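Local coordinates for uncharacterized protein (Bacteroides vulgatus, PDB 4FMR) that is of unknown function but probably binds DNA, pairing an HU/IHF-like DNA-binding domain with a C-terminal domain of immunoglobulin-like fold, at residues 85-90 with 139-144; 172-177 with 235-240; 161-166 with 185-190. All coordinates share one frame; numbering follows the deposited sequence.

Contact 1. Residues 85-90 with 139-144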
ATOM      1  N   GLN B  85       9.375   3.339  -5.283  1.00 31.43           N
ATOM      2  CA  GLN B  85       8.729   4.214  -6.271  1.00 30.79           C
ATOM      3  C   GLN B  85       9.289   5.624  -6.114  1.00 33.83           C
ATOM      4  O   GLN B  85       9.813   5.955  -5.042  1.00 31.54           O
ATOM      5  CB  GLN B  85       7.195   4.218  -6.101  1.00 31.44           C
ATOM      6  CG  GLN B  85       6.514   2.866  -6.126  1.00 45.35           C
ATOM      7  CD  GLN B  85       5.979   2.536  -7.483  1.00 59.46           C
ATOM      8  OE1 GLN B  85       6.646   1.932  -8.301  1.00 51.26           O
ATOM      9  NE2 GLN B  85       4.746   2.913  -7.744  1.00 65.82           N
ATOM     10  N   PHE B  86       9.102   6.464  -7.134  1.00 31.53           N
ATOM     11  CA  PHE B  86       9.575   7.858  -7.158  1.00 32.47           C
ATOM     12  C   PHE B  86       8.431   8.866  -7.236  1.00 37.72           C
ATOM     13  O   PHE B  86       7.398   8.600  -7.850  1.00 35.63           O
ATOM     14  CB  PHE B  86      10.516   8.078  -8.365  1.00 33.71           C
ATOM     15  CG  PHE B  86      11.682   7.115  -8.379  1.00 35.38           C
ATOM     16  CD1 PHE B  86      12.644   7.141  -7.367  1.00 36.82           C
ATOM     17  CD2 PHE B  86      11.800   6.147  -9.379  1.00 38.12           C
ATOM     18  CE1 PHE B  86      13.717   6.247  -7.375  1.00 36.74           C
ATOM     19  CE2 PHE B  86      12.886   5.266  -9.391  1.00 40.12           C
ATOM     20  CZ  PHE B  86      13.835   5.321  -8.387  1.00 37.02           C
ATOM     21  N   ARG B  87       8.617  10.022  -6.586  1.00 37.13           N
ATOM     22  CA  ARG B  87       7.642  11.115  -6.671  1.00 37.83           C
ATOM     23  C   ARG B  87       8.288  12.301  -7.349  1.00 43.60           C
ATOM     24  O   ARG B  87       9.503  12.485  -7.254  1.00 42.92           O
ATOM     25  CB  ARG B  87       7.082  11.540  -5.307  1.00 38.75           C
ATOM     26  CG  ARG B  87       6.261  10.511  -4.560  1.00 52.02           C
ATOM     27  CD  ARG B  87       5.522  11.152  -3.393  1.00 54.61           C
ATOM     28  NE  ARG B  87       5.406  10.270  -2.224  1.00 57.50           N
ATOM     29  CZ  ARG B  87       4.423   9.394  -2.027  1.00 68.47           C
ATOM     30  NH1 ARG B  87       3.469   9.239  -2.936  1.00 54.61           N
ATOM     31  NH2 ARG B  87       4.410   8.638  -0.939  1.00 54.71           N
ATOM     32  N   GLY B  88       7.471  13.095  -8.026  1.00 41.99           N
ATOM     33  CA  GLY B  88       7.910  14.313  -8.679  1.00 42.44           C
ATOM     34  C   GLY B  88       8.474  14.134 -10.060  1.00 48.15           C
ATOM     35  O   GLY B  88       8.906  13.046 -10.450  1.00 48.79           O
ATOM     36  N   VAL B  89       8.484  15.244 -10.782  1.00 46.31           N
ATOM     37  CA  VAL B  89       8.968  15.436 -12.151  1.00 46.95           C
ATOM     38  C   VAL B  89      10.510  15.434 -12.182  1.00 48.21           C
ATOM     39  O   VAL B  89      11.153  15.940 -11.248  1.00 45.58           O
ATOM     40  CB  VAL B  89       8.398  16.807 -12.672  1.00 51.73           C
ATOM     41  CG1 VAL B  89       8.971  17.204 -14.029  1.00 52.71           C
ATOM     42  CG2 VAL B  89       6.876  16.792 -12.721  1.00 51.63           C
ATOM     43  N   ALA B  90      11.088  14.921 -13.289  1.00 44.59           N
ATOM     44  CA  ALA B  90      12.510  15.017 -13.560  1.00 45.67           C
ATOM     45  C   ALA B  90      12.833  16.432 -14.123  1.00 52.81           C
ATOM     46  O   ALA B  90      12.455  16.768 -15.264  1.00 55.51           O
ATOM     47  CB  ALA B  90      12.937  13.931 -14.529  1.00 46.86           C
ATOM     48  N   ALA B 139      -2.733  14.554   2.249  1.00 35.93           N
ATOM     49  CA  ALA B 139      -2.479  15.418   1.095  1.00 36.18           C
ATOM     50  C   ALA B 139      -1.259  14.972   0.303  1.00 41.34           C
ATOM     51  O   ALA B 139      -1.286  14.991  -0.920  1.00 40.76           O
ATOM     52  CB  ALA B 139      -2.307  16.863   1.543  1.00 36.51           C
ATOM     53  N   THR B 140      -0.216  14.534   0.996  1.00 41.04           N
ATOM     54  CA  THR B 140       1.061  14.130   0.411  1.00 41.02           C
ATOM     55  C   THR B 140       0.942  12.835  -0.367  1.00 45.50           C
ATOM     56  O   THR B 140       1.419  12.806  -1.495  1.00 47.10           O
ATOM     57  CB  THR B 140       2.110  14.019   1.510  1.00 44.54           C
ATOM     58  OG1 THR B 140       2.191  15.295   2.117  1.00 49.68           O
ATOM     59  CG2 THR B 140       3.484  13.636   0.990  1.00 41.32           C
ATOM     60  N   THR B 141       0.349  11.774   0.214  1.00 41.19           N
ATOM     61  CA  THR B 141       0.289  10.456  -0.438  1.00 40.22           C
ATOM     62  C   THR B 141      -1.057  10.206  -1.126  1.00 45.44           C
ATOM     63  O   THR B 141      -1.150   9.291  -1.945  1.00 46.09           O
ATOM     64  CB  THR B 141       0.549   9.332   0.597  1.00 41.03           C
ATOM     65  OG1 THR B 141      -0.546   9.284   1.506  1.00 45.45           O
ATOM     66  CG2 THR B 141       1.873   9.506   1.378  1.00 32.34           C
ATOM     67  N   ARG B 142      -2.112  10.975  -0.743  1.00 41.61           N
ATOM     68  CA  ARG B 142      -3.503  10.837  -1.191  1.00 41.14           C
ATOM     69  C   ARG B 142      -4.122   9.518  -0.629  1.00 42.91           C
ATOM     70  O   ARG B 142      -5.237   9.156  -1.014  1.00 43.55           O
ATOM     71  CB  ARG B 142      -3.658  10.941  -2.738  1.00 43.21           C
ATOM     72  CG  ARG B 142      -3.207  12.288  -3.316  1.00 49.26           C
ATOM     73  CD  ARG B 142      -3.990  13.476  -2.774  1.00 66.84           C
ATOM     74  NE  ARG B 142      -3.243  14.732  -2.915  1.00 80.17           N
ATOM     75  CZ  ARG B 142      -3.749  15.946  -2.706  1.00 91.85           C
ATOM     76  NH1 ARG B 142      -5.021  16.093  -2.352  1.00 74.14           N
ATOM     77  NH2 ARG B 142      -2.990  17.022  -2.858  1.00 80.18           N
ATOM     78  N   ALA B 143      -3.452   8.865   0.353  1.00 37.40           N
ATOM     79  CA  ALA B 143      -3.988   7.657   1.002  1.00 36.32           C
ATOM     80  C   ALA B 143      -5.274   7.991   1.780  1.00 37.90           C
ATOM     81  O   ALA B 143      -5.425   9.117   2.277  1.00 34.54           O
ATOM     82  CB  ALA B 143      -2.958   7.048   1.935  1.00 36.12           C
ATOM     83  N   THR B 144      -6.223   7.033   1.789  1.00 34.95           N
ATOM     84  CA  THR B 144      -7.523   7.125   2.462  1.00 35.60           C
ATOM     85  C   THR B 144      -7.662   6.018   3.503  1.00 38.81           C
ATOM     86  O   THR B 144      -8.766   5.718   3.914  1.00 40.83           O
ATOM     87  CB  THR B 144      -8.674   7.056   1.444  1.00 43.25           C
ATOM     88  OG1 THR B 144      -8.596   5.803   0.761  1.00 45.78           O
ATOM     89  CG2 THR B 144      -8.668   8.238   0.453  1.00 35.02           C
TER
HETATM   90  O   HOH W   1       1.315   7.775  -3.518  1.00 63.84           O
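Arg87 reaches from strand 80-87, in the HU/IHF-like DNA-binding domain, to Thr141 in the loop that follows strand 132-138 of the immunoglobulin-like domain, so this small surface contact illustrates how a single long side chain can bridge from one domain to the next. The arginine leaves its strand with CG anti to the carbonyl carbon (chi1 -64°), runs out nearly straight through chi2 and then bends at chi3, which brings the guanidinium to the loop at a slant. Arg87 NH2 comes within 3.5 Å of the methyl CG2 of Thr141, and the two side chains cross at an oblique angle. No direct hydrogen bond joins the segments. Thr140 O, 4.4 Å from Arg87 NH1, lies well off the guanidinium plane and displaced toward its rim, too distant to bond.

The polar link is made instead by a water. It accepts from Arg87 NH1 at 2.7 Å, lying at the edge of the guanidinium and in its plane, and donates to Thr141 O over a longer 3.3 Å. Arg87 also makes a cation-pi contact with Tyr103 on the adjoining strand 101-108, so the charged group is held from its own domain as well.

The loop has a local order of its own. Thr140 OG1 is bonded to Arg152, while Thr141 N is bonded to Asp138 OD2. With chi1 at 68°, Thr141 places its hydroxyl between the backbone N and the carbonyl carbon and its methyl anti to that carbon; the methyl thus meets the arginine while the hydroxyl turns back on its own chain. There Thr141 OG1 closes an ST turn, accepting from Ala143 N at 3.2 Å with an N-H...O angle of 161°.

Contact 2. Residues 172-177 with 235-240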
ATOM      1  N   VAL B 172      -8.243  19.770  18.213  1.00 41.72           N
ATOM      2  CA  VAL B 172      -7.793  18.478  17.715  1.00 39.17           C
ATOM      3  C   VAL B 172      -6.547  18.068  18.496  1.00 42.29           C
ATOM      4  O   VAL B 172      -5.639  18.877  18.679  1.00 41.76           O
ATOM      5  CB  VAL B 172      -7.554  18.454  16.181  1.00 40.38           C
ATOM      6  CG1 VAL B 172      -7.371  17.019  15.685  1.00 38.64           C
ATOM      7  CG2 VAL B 172      -8.708  19.128  15.439  1.00 40.09           C
ATOM      8  N   THR B 173      -6.547  16.809  18.987  1.00 37.72           N
ATOM      9  CA  THR B 173      -5.462  16.180  19.729  1.00 36.19           C
ATOM     10  C   THR B 173      -5.061  14.852  19.094  1.00 38.28           C
ATOM     11  O   THR B 173      -5.866  14.181  18.434  1.00 36.03           O
ATOM     12  CB  THR B 173      -5.841  15.942  21.212  1.00 40.73           C
ATOM     13  OG1 THR B 173      -7.014  15.144  21.272  1.00 43.72           O
ATOM     14  CG2 THR B 173      -6.028  17.234  22.016  1.00 38.03           C
ATOM     15  N   LEU B 174      -3.810  14.472  19.330  1.00 35.92           N
ATOM     16  CA  LEU B 174      -3.224  13.192  18.930  1.00 35.52           C
ATOM     17  C   LEU B 174      -2.621  12.549  20.140  1.00 37.48           C
ATOM     18  O   LEU B 174      -1.778  13.163  20.792  1.00 36.92           O
ATOM     19  CB  LEU B 174      -2.161  13.367  17.846  1.00 35.42           C
ATOM     20  CG  LEU B 174      -2.636  14.022  16.556  1.00 40.68           C
ATOM     21  CD1 LEU B 174      -1.512  14.804  15.942  1.00 41.05           C
ATOM     22  CD2 LEU B 174      -3.199  12.994  15.600  1.00 41.33           C
ATOM     23  N   ALA B 175      -3.076  11.349  20.478  1.00 33.66           N
ATOM     24  CA  ALA B 175      -2.542  10.623  21.622  1.00 33.21           C
ATOM     25  C   ALA B 175      -1.739   9.442  21.107  1.00 34.94           C
ATOM     26  O   ALA B 175      -2.272   8.606  20.375  1.00 32.37           O
ATOM     27  CB  ALA B 175      -3.667  10.173  22.558  1.00 33.99           C
ATOM     28  N   SER B 176      -0.446   9.407  21.442  1.00 32.35           N
ATOM     29  CA  SER B 176       0.495   8.358  21.035  1.00 31.77           C
ATOM     30  C   SER B 176       0.105   6.965  21.593  1.00 36.22           C
ATOM     31  O   SER B 176      -0.027   6.822  22.798  1.00 36.85           O
ATOM     32  CB  SER B 176       1.897   8.722  21.523  1.00 34.46           C
ATOM     33  OG  SER B 176       2.794   7.658  21.253  1.00 43.54           O
ATOM     34  N   ALA B 177      -0.051   5.946  20.732  1.00 32.76           N
ATOM     35  CA  ALA B 177      -0.323   4.581  21.191  1.00 33.44           C
ATOM     36  C   ALA B 177       0.874   4.024  21.989  1.00 41.25           C
ATOM     37  O   ALA B 177       0.671   3.262  22.936  1.00 43.31           O
ATOM     38  CB  ALA B 177      -0.634   3.663  20.008  1.00 33.36           C
ATOM     39  N   HIS B 235     -10.783   8.734  15.975  1.00 35.64           N
ATOM     40  CA  HIS B 235     -10.408   7.811  14.925  1.00 34.60           C
ATOM     41  C   HIS B 235      -8.927   7.533  15.065  1.00 38.54           C
ATOM     42  O   HIS B 235      -8.162   8.450  15.351  1.00 38.74           O
ATOM     43  CB  HIS B 235     -10.752   8.322  13.507  1.00 35.23           C
ATOM     44  CG  HIS B 235     -10.797   7.208  12.506  1.00 38.45           C
ATOM     45  ND1 HIS B 235      -9.640   6.600  12.046  1.00 39.27           N
ATOM     46  CD2 HIS B 235     -11.862   6.563  11.980  1.00 40.83           C
ATOM     47  CE1 HIS B 235     -10.034   5.618  11.255  1.00 38.63           C
ATOM     48  NE2 HIS B 235     -11.357   5.578  11.158  1.00 40.30           N
ATOM     49  N   THR B 236      -8.513   6.283  14.841  1.00 33.81           N
ATOM     50  CA  THR B 236      -7.105   5.921  14.895  1.00 32.70           C
ATOM     51  C   THR B 236      -6.391   6.487  13.640  1.00 35.62           C
ATOM     52  O   THR B 236      -7.026   6.691  12.597  1.00 34.36           O
ATOM     53  CB  THR B 236      -6.951   4.407  15.035  1.00 38.72           C
ATOM     54  OG1 THR B 236      -5.608   4.131  15.445  1.00 42.01           O
ATOM     55  CG2 THR B 236      -7.308   3.649  13.747  1.00 33.81           C
ATOM     56  N   ILE B 237      -5.090   6.762  13.754  1.00 31.64           N
ATOM     57  CA  ILE B 237      -4.340   7.349  12.642  1.00 31.56           C
ATOM     58  C   ILE B 237      -2.894   6.872  12.711  1.00 34.03           C
ATOM     59  O   ILE B 237      -2.289   6.855  13.784  1.00 32.11           O
ATOM     60  CB  ILE B 237      -4.429   8.940  12.636  1.00 34.07           C
ATOM     61  CG1 ILE B 237      -3.796   9.585  11.363  1.00 33.34           C
ATOM     62  CG2 ILE B 237      -3.828   9.556  13.905  1.00 33.94           C
ATOM     63  CD1 ILE B 237      -4.136  11.146  11.118  1.00 35.73           C
ATOM     64  N   TYR B 238      -2.335   6.540  11.560  1.00 30.85           N
ATOM     65  CA  TYR B 238      -0.921   6.221  11.524  1.00 30.00           C
ATOM     66  C   TYR B 238      -0.175   7.442  11.010  1.00 34.28           C
ATOM     67  O   TYR B 238      -0.489   7.966   9.937  1.00 31.96           O
ATOM     68  CB  TYR B 238      -0.610   4.979  10.688  1.00 29.71           C
ATOM     69  CG  TYR B 238       0.883   4.740  10.575  1.00 29.62           C
ATOM     70  CD1 TYR B 238       1.595   4.133  11.610  1.00 31.30           C
ATOM     71  CD2 TYR B 238       1.592   5.141   9.441  1.00 29.07           C
ATOM     72  CE1 TYR B 238       2.979   3.975  11.540  1.00 34.34           C
ATOM     73  CE2 TYR B 238       2.976   4.999   9.363  1.00 29.67           C
ATOM     74  CZ  TYR B 238       3.665   4.401  10.407  1.00 40.08           C
ATOM     75  OH  TYR B 238       5.024   4.206  10.311  1.00 39.13           O
ATOM     76  N   ILE B 239       0.817   7.887  11.752  1.00 33.44           N
ATOM     77  CA  ILE B 239       1.586   9.043  11.298  1.00 33.43           C
ATOM     78  C   ILE B 239       2.981   8.580  10.892  1.00 37.68           C
ATOM     79  O   ILE B 239       3.656   7.883  11.648  1.00 36.42           O
ATOM     80  CB  ILE B 239       1.611  10.162  12.381  1.00 36.83           C
ATOM     81  CG1 ILE B 239       0.155  10.718  12.575  1.00 36.90           C
ATOM     82  CG2 ILE B 239       2.615  11.287  11.980  1.00 37.06           C
ATOM     83  CD1 ILE B 239      -0.101  11.582  13.705  1.00 43.82           C
ATOM     84  N   GLY B 240       3.371   8.945   9.677  1.00 34.86           N
ATOM     85  CA  GLY B 240       4.694   8.660   9.151  1.00 34.88           C
ATOM     86  C   GLY B 240       5.506   9.926   9.296  1.00 40.00           C
ATOM     87  O   GLY B 240       4.967  11.025   9.087  1.00 38.45           O
TER
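In the five-stranded mixed sheet of the immunoglobulin-like domain, strands 171-176 and 231-240 are next-but-one neighbours, with strand 209-217 lying between them and antiparallel to both. They have the same sense in the strand order, but the sheet is so twisted that the two segments run at a steep slant to each other. No backbone hydrogen bond joins them, and the contact is made by side chains that converge from the two strands. Leu174 has its CG anti to the carbonyl carbon (chi1 -59°), and from there the two methyls are presented to a pair of isoleucines spaced two residues apart on the far strand.

The methyl CD2 does most of the touching. Leu174 CD2 rests in the notch between two isoleucine methyls, 3.9 Å from both Ile237 CG2 and Ile239 CD1, while the other leucine methyl, Leu174 CD1, approaches Ile239 CD1 at 4.2 Å. The two isoleucines offer different branches: Ile237 uses its short CG2 branch, whereas Ile239, with CG1 beside the backbone N (chi1 -66°), extends its longer arm to the leucine. Tyr211 of the middle strand packs against both isoleucines, and Leu206 touches Leu174 and Ile239.

Polar groups of strand 231-240 are dealt with apart from this cluster. His235 ND1 donates to Thr236 O at 2.7 Å, in the carbonyl plane and on a lone pair; the ring also stacks with Phe146, and Thr236 OG1 is hydrogen-bonded to Glu210 OE2. All three residues that touch are buried and meet through methyl groups alone, which implies that cohesion here comes from dispersion and the exclusion of water, with no directional bond between these side chains; strand 209-217 sets the spacing of the strands.

Contact 3. Residues 161-166 with 185-190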
ATOM      1  N   LEU B 161     -18.249  18.116  12.656  1.00 45.15           N
ATOM      2  CA  LEU B 161     -16.858  18.110  13.111  1.00 42.92           C
ATOM      3  C   LEU B 161     -16.311  19.523  13.407  1.00 47.68           C
ATOM      4  O   LEU B 161     -15.208  19.605  13.951  1.00 47.56           O
ATOM      5  CB  LEU B 161     -15.958  17.423  12.050  1.00 40.80           C
ATOM      6  CG  LEU B 161     -16.140  15.911  11.843  1.00 44.16           C
ATOM      7  CD1 LEU B 161     -15.107  15.366  10.848  1.00 42.76           C
ATOM      8  CD2 LEU B 161     -15.993  15.145  13.153  1.00 42.47           C
ATOM      9  N   THR B 162     -17.073  20.615  13.082  1.00 44.12           N
ATOM     10  CA  THR B 162     -16.655  22.017  13.286  1.00 44.29           C
ATOM     11  C   THR B 162     -16.106  22.220  14.694  1.00 47.26           C
ATOM     12  O   THR B 162     -16.784  21.891  15.665  1.00 48.18           O
ATOM     13  CB  THR B 162     -17.814  23.010  13.015  1.00 48.77           C
ATOM     14  OG1 THR B 162     -18.346  22.783  11.718  1.00 49.49           O
ATOM     15  CG2 THR B 162     -17.383  24.474  13.105  1.00 44.58           C
ATOM     16  N   VAL B 163     -14.878  22.742  14.795  1.00 42.40           N
ATOM     17  CA  VAL B 163     -14.246  23.023  16.090  1.00 42.58           C
ATOM     18  C   VAL B 163     -14.751  24.421  16.549  1.00 47.26           C
ATOM     19  O   VAL B 163     -14.488  25.422  15.888  1.00 46.08           O
ATOM     20  CB  VAL B 163     -12.696  22.904  16.019  1.00 44.15           C
ATOM     21  CG1 VAL B 163     -12.048  23.369  17.318  1.00 43.62           C
ATOM     22  CG2 VAL B 163     -12.266  21.468  15.702  1.00 42.87           C
ATOM     23  N   ALA B 164     -15.549  24.461  17.613  1.00 46.58           N
ATOM     24  CA  ALA B 164     -16.137  25.716  18.121  1.00 48.35           C
ATOM     25  C   ALA B 164     -16.330  25.655  19.629  1.00 53.89           C
ATOM     26  O   ALA B 164     -16.400  24.557  20.194  1.00 53.26           O
ATOM     27  CB  ALA B 164     -17.474  26.000  17.436  1.00 49.98           C
ATOM     28  N   GLY B 165     -16.403  26.829  20.264  1.00 51.07           N
ATOM     29  CA  GLY B 165     -16.576  26.925  21.705  1.00 51.60           C
ATOM     30  C   GLY B 165     -15.446  27.604  22.451  1.00 55.99           C
ATOM     31  O   GLY B 165     -14.289  27.583  22.025  1.00 53.16           O
ATOM     32  N   THR B 166     -15.796  28.175  23.606  1.00 57.16           N
ATOM     33  CA  THR B 166     -14.919  28.913  24.527  1.00 58.45           C
ATOM     34  C   THR B 166     -14.012  27.999  25.371  1.00 61.85           C
ATOM     35  O   THR B 166     -12.911  28.411  25.744  1.00 61.39           O
ATOM     36  CB  THR B 166     -15.782  29.756  25.477  1.00 70.29           C
ATOM     37  OG1 THR B 166     -16.725  28.903  26.142  1.00 70.02           O
ATOM     38  CG2 THR B 166     -16.510  30.888  24.756  1.00 73.00           C
ATOM     39  N   ILE B 185      -2.982  20.061  18.518  1.00 44.17           N
ATOM     40  CA  ILE B 185      -2.771  20.849  17.316  1.00 43.74           C
ATOM     41  C   ILE B 185      -3.252  22.278  17.623  1.00 47.85           C
ATOM     42  O   ILE B 185      -4.364  22.456  18.137  1.00 46.30           O
ATOM     43  CB  ILE B 185      -3.519  20.176  16.118  1.00 46.06           C
ATOM     44  CG1 ILE B 185      -2.749  18.912  15.655  1.00 45.47           C
ATOM     45  CG2 ILE B 185      -3.779  21.155  14.947  1.00 44.91           C
ATOM     46  CD1 ILE B 185      -3.587  17.871  15.096  1.00 50.21           C
ATOM     47  N   ASP B 186      -2.416  23.291  17.327  1.00 46.11           N
ATOM     48  CA  ASP B 186      -2.808  24.690  17.527  1.00 47.70           C
ATOM     49  C   ASP B 186      -4.036  24.969  16.662  1.00 49.98           C
ATOM     50  O   ASP B 186      -4.110  24.493  15.527  1.00 46.84           O
ATOM     51  CB  ASP B 186      -1.650  25.649  17.193  1.00 51.44           C
ATOM     52  CG  ASP B 186      -1.850  27.096  17.660  1.00 74.61           C
ATOM     53  OD1 ASP B 186      -2.884  27.710  17.295  1.00 77.45           O
ATOM     54  OD2 ASP B 186      -0.941  27.636  18.328  1.00 85.90           O
ATOM     55  N   ASN B 187      -5.019  25.685  17.220  1.00 47.77           N
ATOM     56  CA  ASN B 187      -6.276  26.002  16.551  1.00 48.45           C
ATOM     57  C   ASN B 187      -6.076  26.706  15.216  1.00 51.73           C
ATOM     58  O   ASN B 187      -6.933  26.539  14.349  1.00 51.03           O
ATOM     59  CB  ASN B 187      -7.168  26.861  17.441  1.00 53.90           C
ATOM     60  CG  ASN B 187      -7.917  26.082  18.496  1.00 72.67           C
ATOM     61  OD1 ASN B 187      -8.084  24.853  18.431  1.00 57.93           O
ATOM     62  ND2 ASN B 187      -8.435  26.801  19.470  1.00 70.07           N
ATOM     63  N   ASP B 188      -4.948  27.445  15.026  1.00 47.91           N
ATOM     64  CA  ASP B 188      -4.680  28.140  13.759  1.00 47.91           C
ATOM     65  C   ASP B 188      -4.233  27.123  12.671  1.00 50.16           C
ATOM     66  O   ASP B 188      -4.293  27.463  11.483  1.00 50.16           O
ATOM     67  CB  ASP B 188      -3.665  29.303  13.915  1.00 51.04           C
ATOM     68  CG  ASP B 188      -2.217  29.000  14.297  1.00 66.81           C
ATOM     69  OD1 ASP B 188      -1.887  27.811  14.525  1.00 67.01           O
ATOM     70  OD2 ASP B 188      -1.410  29.955  14.359  1.00 74.45           O
HETATM   71  N   MSE B 189      -3.835  25.872  13.087  1.00 43.55           N
HETATM   72  CA  MSE B 189      -3.428  24.821  12.159  0.70 43.11           C
HETATM   73  C   MSE B 189      -4.664  24.041  11.678  1.00 43.32           C
HETATM   74  O   MSE B 189      -4.544  23.051  10.958  1.00 40.35           O
HETATM   75  CB  MSE B 189      -2.367  23.919  12.783  0.70 46.04           C
HETATM   76  CG  MSE B 189      -1.124  24.699  13.192  0.70 56.20           C
HETATM   77 SE   MSE B 189      -0.152  25.478  11.677  0.53 67.46          SE
HETATM   78  CE  MSE B 189      -1.033  27.249  11.303  0.70 64.91           C
ATOM     79  N   ILE B 190      -5.865  24.527  12.055  1.00 39.67           N
ATOM     80  CA  ILE B 190      -7.143  24.034  11.556  1.00 40.27           C
ATOM     81  C   ILE B 190      -7.390  24.991  10.385  1.00 44.54           C
ATOM     82  O   ILE B 190      -7.632  26.169  10.625  1.00 43.94           O
ATOM     83  CB  ILE B 190      -8.296  23.951  12.598  1.00 44.92           C
ATOM     84  CG1 ILE B 190      -7.932  23.003  13.787  1.00 45.18           C
ATOM     85  CG2 ILE B 190      -9.612  23.521  11.892  1.00 44.68           C
ATOM     86  CD1 ILE B 190      -8.829  23.174  15.051  1.00 53.05           C
TER
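The carboxamide of Asn187 approaches Val163 with its oxygen end: Asn187 OD1 stands 4.4 Å from Val163 CG1, and that methyl lies well out of the amide plane, so the encounter is a loose brush and not a bond. The other flat group, the carboxylate of Asp186, is used within its own segment. Asp186 OD1 is met on the anti side, 17° out of the carboxylate plane, by Asp188 N at 3.1 Å along an almost perfectly straight N-H...O line, which makes an Asx turn. A 3-10 segment at 187-189 follows, with the backbone N of Met189, a selenomethionine here, bonded to Asp186 O at 2.8 Å.

Both segments lie in connections between the two sheets of the immunoglobulin-like fold. Residues 161-166 belong to the connection from strand 153-159 of the four-stranded sheet to strand 171-176 of the five-stranded one; residues 185-190 return the chain from strand 182-184 to strand 190-193, and thus to the first sheet.

Where the connections meet, Ile190 presses its terminal methyl against the valine. Ile190 CD1 sits 3.9 Å from both CG1 and CG2 of Val163 and 4.0 Å from its CB, nearly equidistant from the three, so the methyl is centred on the fork of the isopropyl group. With CG1 anti to the backbone N (chi1 173°) and CG2 beside it, Val163 turns both methyls to Ile190. Nearby, Val170 touches Val163 and Val172 touches Ile190, and the backbone N of Val163 is bonded to Asn193 OD1.

Contact 1 closes along the chain before the other two open, and its centre lies about 21 Å from that of contact 2 and about 28 Å from that of contact 3, without touching either. It joins the two domains; the second subunit lies near it and also near contact 2. Contacts 2 and 3 both lie in the immunoglobulin-like domain. Their segments alternate in sequence, their centres are about 16 Å apart, and they do touch: Val172 O is probably hydrogen-bonded to Ile185 N, and Leu174 packs on Ile185. Strand 171-176 thus serves both, so that apolar packing extends from contact 2 toward contact 3 through Val172 and Ile185.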